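Local coordinates for putative YfrE protein (Vibrio parahaemolyticus RIMD 2210633, PDB 3BEE), which is of unknown function but, as a TPR-repeat fragment of a CcmH-like protein, probably mediates protein–protein contacts in cytochrome c biogenesis, at residues A[4-16]-A[31-45]. Residues are numbered along the deposited sequence; the frame is centred on the assembly and turned at random. Where two conformers were deposited one is given.
Sequences VTATQLAAKATTL and LLEQALQLEPYNEAA
Ala6 and Ala35 bring helices 6-16 and 31-38 together: Ala35 CB sits 3.1 Å from Ala6 O. The helix axes approach to 8.0 Å and run antiparallel at 163°, the helical hairpin characteristic of TPR folds. Reciprocal knobs-into-holes packing extends the interface. Leu9 enters the hole formed by Leu31, Gln34, Ala35 and Leu38, its CD1 lying 3.9 Å from Gln34 CB and its CD2 4.0 Å from Leu31 CD2, with the two leucines crossing at about a right angle; Leu31 in turn sits among Leu9, Lys12, Ala13 and Leu16. Beyond the hairpin, Ala10 CB rests 3.7 Å from Ala44 CB, joining helix 6-18 to helix 43-55.

The polar part of the contact centres on Asn42. Its chi1 of -172° swings CG toward Thr7, and ND2 donates in the amide plane to Thr7 OG1 (3.0 Å, N-H...O 160°). ND2 also donates to Glu39 OE1 (2.9 Å), from above the carboxylate plane. As N-cap of helix 43-55, Asn42 OD1 accepts from Ala45 N at 3.0 Å on an in-plane lone pair. One water joins Ala6 N to Glu39 OE2; another bridges Glu39 OE2 and Thr7 OG1. Three directional bonds therefore fix the Asn42 amide's rotation, coupling the type I beta turn Glu39-Asn42, the N-terminus of helix 43-55 and helix 6-18 through one buried side chain.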
loop_
_atom_site.group_PDB
_atom_site.type_symbol
_atom_site.label_atom_id
_atom_site.label_comp_id
_atom_site.label_asym_id
_atom_site.label_seq_id
_atom_site.Cartn_x
_atom_site.Cartn_y
_atom_site.Cartn_z
ATOM N N VAL A 4 0.308 -7.067 -18.081
ATOM C CA VAL A 4 0.153 -5.951 -17.164
ATOM C C VAL A 4 1.114 -6.126 -15.977
ATOM O O VAL A 4 1.342 -7.225 -15.506
ATOM C CB VAL A 4 -1.339 -5.868 -16.724
ATOM C CG1 VAL A 4 -1.575 -4.769 -15.745
ATOM C CG2 VAL A 4 -2.224 -5.652 -17.948
ATOM N N THR A 5 1.708 -5.046 -15.511
ATOM C CA THR A 5 2.667 -5.165 -14.424
ATOM C C THR A 5 1.934 -5.051 -13.085
ATOM O O THR A 5 0.782 -4.623 -13.050
ATOM C CB THR A 5 3.757 -4.110 -14.530
ATOM O OG1 THR A 5 3.157 -2.821 -14.402
ATOM C CG2 THR A 5 4.477 -4.222 -15.894
ATOM N N ALA A 6 2.606 -5.450 -12.006
ATOM C CA ALA A 6 2.051 -5.367 -10.657
ATOM C C ALA A 6 1.673 -3.926 -10.315
ATOM O O ALA A 6 0.646 -3.670 -9.665
ATOM C CB ALA A 6 3.048 -5.918 -9.643
ATOM N N THR A 7 2.512 -2.991 -10.758
ATOM C CA THR A 7 2.298 -1.567 -10.510
ATOM C C THR A 7 1.089 -1.065 -11.290
ATOM O O THR A 7 0.305 -0.291 -10.769
ATOM C CB THR A 7 3.585 -0.740 -10.806
ATOM O OG1 THR A 7 4.672 -1.249 -10.010
ATOM C CG2 THR A 7 3.379 0.740 -10.464
ATOM N N GLN A 8 0.904 -1.553 -12.518
ATOM C CA GLN A 8 -0.296 -1.233 -13.287
ATOM C C GLN A 8 -1.597 -1.767 -12.649
ATOM O O GLN A 8 -2.618 -1.091 -12.666
ATOM C CB GLN A 8 -0.139 -1.680 -14.745
ATOM C CG GLN A 8 0.841 -0.773 -15.507
ATOM C CD GLN A 8 1.225 -1.266 -16.885
ATOM O OE1 GLN A 8 1.060 -2.443 -17.225
ATOM N NE2 GLN A 8 1.772 -0.353 -17.694
ATOM N N LEU A 9 -1.550 -2.977 -12.099
ATOM C CA LEU A 9 -2.658 -3.538 -11.337
ATOM C C LEU A 9 -2.953 -2.694 -10.076
ATOM O O LEU A 9 -4.110 -2.383 -9.784
ATOM C CB LEU A 9 -2.357 -5.010 -10.982
ATOM C CG LEU A 9 -2.296 -6.014 -12.170
ATOM C CD1 LEU A 9 -1.880 -7.396 -11.676
ATOM C CD2 LEU A 9 -3.606 -6.114 -12.894
ATOM N N ALA A 10 -1.902 -2.284 -9.370
ATOM C CA ALA A 10 -2.037 -1.478 -8.161
ATOM C C ALA A 10 -2.522 -0.095 -8.501
ATOM O O ALA A 10 -3.252 0.497 -7.716
ATOM C CB ALA A 10 -0.741 -1.389 -7.438
ATOM N N ALA A 11 -2.132 0.427 -9.666
ATOM C CA ALA A 11 -2.618 1.734 -10.100
ATOM C C ALA A 11 -4.129 1.696 -10.385
ATOM O O ALA A 11 -4.854 2.632 -10.044
ATOM C CB ALA A 11 -1.839 2.235 -11.339
ATOM N N LYS A 12 -4.630 0.634 -11.012
ATOM C CA LYS A 12 -6.078 0.574 -11.188
ATOM C C LYS A 12 -6.740 0.474 -9.827
ATOM O O LYS A 12 -7.733 1.164 -9.565
ATOM C CB LYS A 12 -6.547 -0.566 -12.094
ATOM C CG LYS A 12 -8.042 -0.404 -12.460
ATOM C CD LYS A 12 -8.541 -1.429 -13.475
ATOM C CE LYS A 12 -10.029 -1.248 -13.678
ATOM N NZ LYS A 12 -10.552 -2.030 -14.803
ATOM N N ALA A 13 -6.189 -0.367 -8.953
ATOM C CA ALA A 13 -6.768 -0.469 -7.610
ATOM C C ALA A 13 -6.852 0.900 -6.950
ATOM O O ALA A 13 -7.853 1.219 -6.307
ATOM C CB ALA A 13 -5.969 -1.418 -6.737
ATOM N N THR A 14 -5.800 1.705 -7.103
ATOM C CA THR A 14 -5.696 3.032 -6.492
ATOM C C THR A 14 -6.771 3.955 -7.077
ATOM O O THR A 14 -7.426 4.692 -6.339
ATOM C CB THR A 14 -4.296 3.635 -6.738
ATOM O OG1 THR A 14 -3.298 2.765 -6.196
ATOM C CG2 THR A 14 -4.158 5.061 -6.129
ATOM N N THR A 15 -6.951 3.929 -8.398
ATOM C CA THR A 15 -8.006 4.724 -9.020
ATOM C C THR A 15 -9.398 4.342 -8.478
ATOM O O THR A 15 -10.171 5.207 -8.078
ATOM C CB THR A 15 -7.995 4.614 -10.556
ATOM O OG1 THR A 15 -6.747 5.096 -11.061
ATOM C CG2 THR A 15 -9.093 5.465 -11.140
ATOM N N LEU A 16 -9.710 3.048 -8.466
ATOM C CA LEU A 16 -11.001 2.594 -7.961
ATOM C C LEU A 16 -11.196 2.942 -6.487
ATOM O O LEU A 16 -12.310 3.268 -6.088
ATOM C CB LEU A 16 -11.188 1.100 -8.164
ATOM C CG LEU A 16 -11.224 0.587 -9.594
ATOM C CD1 LEU A 16 -10.866 -0.860 -9.503
ATOM C CD2 LEU A 16 -12.568 0.790 -10.274
ATOM N N LEU A 31 -7.392 -6.760 -7.160
ATOM C CA LEU A 31 -6.334 -6.094 -7.951
ATOM C C LEU A 31 -5.039 -5.951 -7.163
ATOM O O LEU A 31 -3.965 -6.241 -7.687
ATOM C CB LEU A 31 -6.776 -4.716 -8.484
ATOM C CG LEU A 31 -7.731 -4.752 -9.687
ATOM C CD1 LEU A 31 -8.481 -3.430 -9.805
ATOM C CD2 LEU A 31 -7.012 -5.062 -11.000
ATOM N N LEU A 32 -5.156 -5.560 -5.893
ATOM C CA LEU A 32 -4.013 -5.511 -4.975
ATOM C C LEU A 32 -3.407 -6.884 -4.728
ATOM O O LEU A 32 -2.181 -7.029 -4.782
ATOM C CB LEU A 32 -4.409 -4.877 -3.644
ATOM C CG LEU A 32 -4.758 -3.395 -3.699
ATOM C CD1 LEU A 32 -5.292 -2.983 -2.332
ATOM C CD2 LEU A 32 -3.547 -2.538 -4.077
ATOM N N GLU A 33 -4.246 -7.888 -4.462
ATOM C CA GLU A 33 -3.753 -9.250 -4.267
ATOM C C GLU A 33 -2.921 -9.704 -5.444
ATOM O O GLU A 33 -1.916 -10.403 -5.278
ATOM C CB GLU A 33 -4.907 -10.243 -4.070
ATOM C CG GLU A 33 -5.449 -10.247 -2.659
ATOM C CD GLU A 33 -6.653 -11.170 -2.497
ATOM O OE1 GLU A 33 -6.892 -12.078 -3.357
ATOM O OE2 GLU A 33 -7.363 -10.978 -1.477
ATOM N N GLN A 34 -3.377 -9.345 -6.648
ATOM C CA GLN A 34 -2.707 -9.751 -7.869
ATOM C C GLN A 34 -1.411 -9.018 -8.105
ATOM O O GLN A 34 -0.455 -9.623 -8.558
ATOM C CB GLN A 34 -3.646 -9.616 -9.065
ATOM C CG GLN A 34 -4.766 -10.634 -8.966
ATOM C CD GLN A 34 -4.205 -12.027 -9.033
ATOM O OE1 GLN A 34 -4.227 -12.790 -8.047
ATOM N NE2 GLN A 34 -3.665 -12.368 -10.195
ATOM N N ALA A 35 -1.385 -7.717 -7.811
ATOM C CA ALA A 35 -0.136 -6.970 -7.786
ATOM C C ALA A 35 0.889 -7.640 -6.868
ATOM O O ALA A 35 2.044 -7.799 -7.246
ATOM C CB ALA A 35 -0.383 -5.521 -7.335
ATOM N N LEU A 36 0.465 -8.016 -5.666
ATOM C CA LEU A 36 1.339 -8.658 -4.669
ATOM C C LEU A 36 1.676 -10.135 -4.953
ATOM O O LEU A 36 2.645 -10.658 -4.423
ATOM C CB LEU A 36 0.716 -8.517 -3.277
ATOM C CG LEU A 36 0.547 -7.083 -2.745
ATOM C CD1 LEU A 36 -0.257 -7.105 -1.445
ATOM C CD2 LEU A 36 1.898 -6.431 -2.507
ATOM N N GLN A 37 0.875 -10.797 -5.790
ATOM C CA GLN A 37 1.197 -12.118 -6.320
ATOM C C GLN A 37 2.386 -12.013 -7.291
ATOM O O GLN A 37 3.318 -12.830 -7.249
ATOM C CB GLN A 37 -0.043 -12.722 -7.028
ATOM C CG GLN A 37 0.131 -14.106 -7.658
ATOM C CD GLN A 37 0.446 -15.191 -6.649
ATOM O OE1 GLN A 37 -0.073 -15.192 -5.536
ATOM N NE2 GLN A 37 1.297 -16.136 -7.041
ATOM N N LEU A 38 2.349 -10.998 -8.154
ATOM C CA LEU A 38 3.465 -10.704 -9.066
ATOM C C LEU A 38 4.698 -10.121 -8.366
ATOM O O LEU A 38 5.820 -10.566 -8.626
ATOM C CB LEU A 38 3.011 -9.768 -10.188
ATOM C CG LEU A 38 2.019 -10.341 -11.209
ATOM C CD1 LEU A 38 1.622 -9.203 -12.111
ATOM C CD2 LEU A 38 2.633 -11.512 -12.023
ATOM N N GLU A 39 4.494 -9.133 -7.493
ATOM C CA GLU A 39 5.593 -8.473 -6.780
ATOM C C GLU A 39 5.221 -8.322 -5.311
ATOM O O GLU A 39 4.535 -7.368 -4.960
ATOM C CB GLU A 39 5.863 -7.077 -7.350
ATOM C CG GLU A 39 6.452 -7.014 -8.750
ATOM C CD GLU A 39 6.645 -5.580 -9.220
ATOM O OE1 GLU A 39 6.862 -4.694 -8.361
ATOM O OE2 GLU A 39 6.601 -5.334 -10.443
ATOM N N PRO A 40 5.653 -9.269 -4.452
ATOM C CA PRO A 40 5.280 -9.287 -3.029
ATOM C C PRO A 40 5.612 -8.008 -2.268
ATOM O O PRO A 40 4.997 -7.752 -1.224
ATOM C CB PRO A 40 6.099 -10.459 -2.467
ATOM C CG PRO A 40 6.313 -11.360 -3.648
ATOM C CD PRO A 40 6.522 -10.416 -4.798
ATOM N N TYR A 41 6.551 -7.216 -2.779
ATOM C CA TYR A 41 6.924 -5.948 -2.126
ATOM C C TYR A 41 6.588 -4.732 -2.996
ATOM O O TYR A 41 7.194 -3.668 -2.882
ATOM C CB TYR A 41 8.406 -5.971 -1.663
ATOM C CG TYR A 41 8.624 -6.967 -0.538
ATOM C CD1 TYR A 41 8.410 -6.594 0.795
ATOM C CD2 TYR A 41 8.978 -8.291 -0.808
ATOM C CE1 TYR A 41 8.561 -7.508 1.835
ATOM C CE2 TYR A 41 9.142 -9.218 0.222
ATOM C CZ TYR A 41 8.931 -8.816 1.541
ATOM O OH TYR A 41 9.089 -9.720 2.572
ATOM N N ASN A 42 5.595 -4.895 -3.866
ATOM C CA ASN A 42 5.190 -3.802 -4.732
ATOM C C ASN A 42 4.831 -2.554 -3.922
ATOM O O ASN A 42 4.003 -2.610 -3.019
ATOM C CB ASN A 42 4.028 -4.200 -5.620
ATOM C CG ASN A 42 3.728 -3.157 -6.643
ATOM O OD1 ASN A 42 2.913 -2.262 -6.406
ATOM N ND2 ASN A 42 4.405 -3.235 -7.789
ATOM N N GLU A 43 5.480 -1.444 -4.262
ATOM C CA GLU A 43 5.371 -0.213 -3.521
ATOM C C GLU A 43 3.995 0.386 -3.654
ATOM O O GLU A 43 3.399 0.736 -2.666
ATOM C CB GLU A 43 6.416 0.800 -3.998
ATOM C CG GLU A 43 6.503 2.062 -3.077
ATOM C CD GLU A 43 7.818 2.860 -3.283
ATOM O OE1 GLU A 43 8.613 2.502 -4.203
ATOM O OE2 GLU A 43 8.040 3.839 -2.519
ATOM N N ALA A 44 3.494 0.509 -4.879
ATOM C CA ALA A 44 2.150 1.049 -5.105
ATOM C C ALA A 44 1.059 0.285 -4.317
ATOM O O ALA A 44 0.177 0.899 -3.728
ATOM C CB ALA A 44 1.831 1.091 -6.578
ATOM N N ALA A 45 1.145 -1.046 -4.308
ATOM C CA ALA A 45 0.145 -1.905 -3.685
ATOM C C ALA A 45 0.194 -1.837 -2.151
ATOM O O ALA A 45 -0.824 -1.597 -1.505
ATOM C CB ALA A 45 0.313 -3.341 -4.169
HETATM O O HOH W 1 5.233 -6.742 -12.357
HETATM O O HOH W 2 5.248 0.309 -7.298
HETATM O O HOH W 3 5.699 -3.030 -12.007
HETATM O O HOH W 4 -0.852 3.134 -4.457
#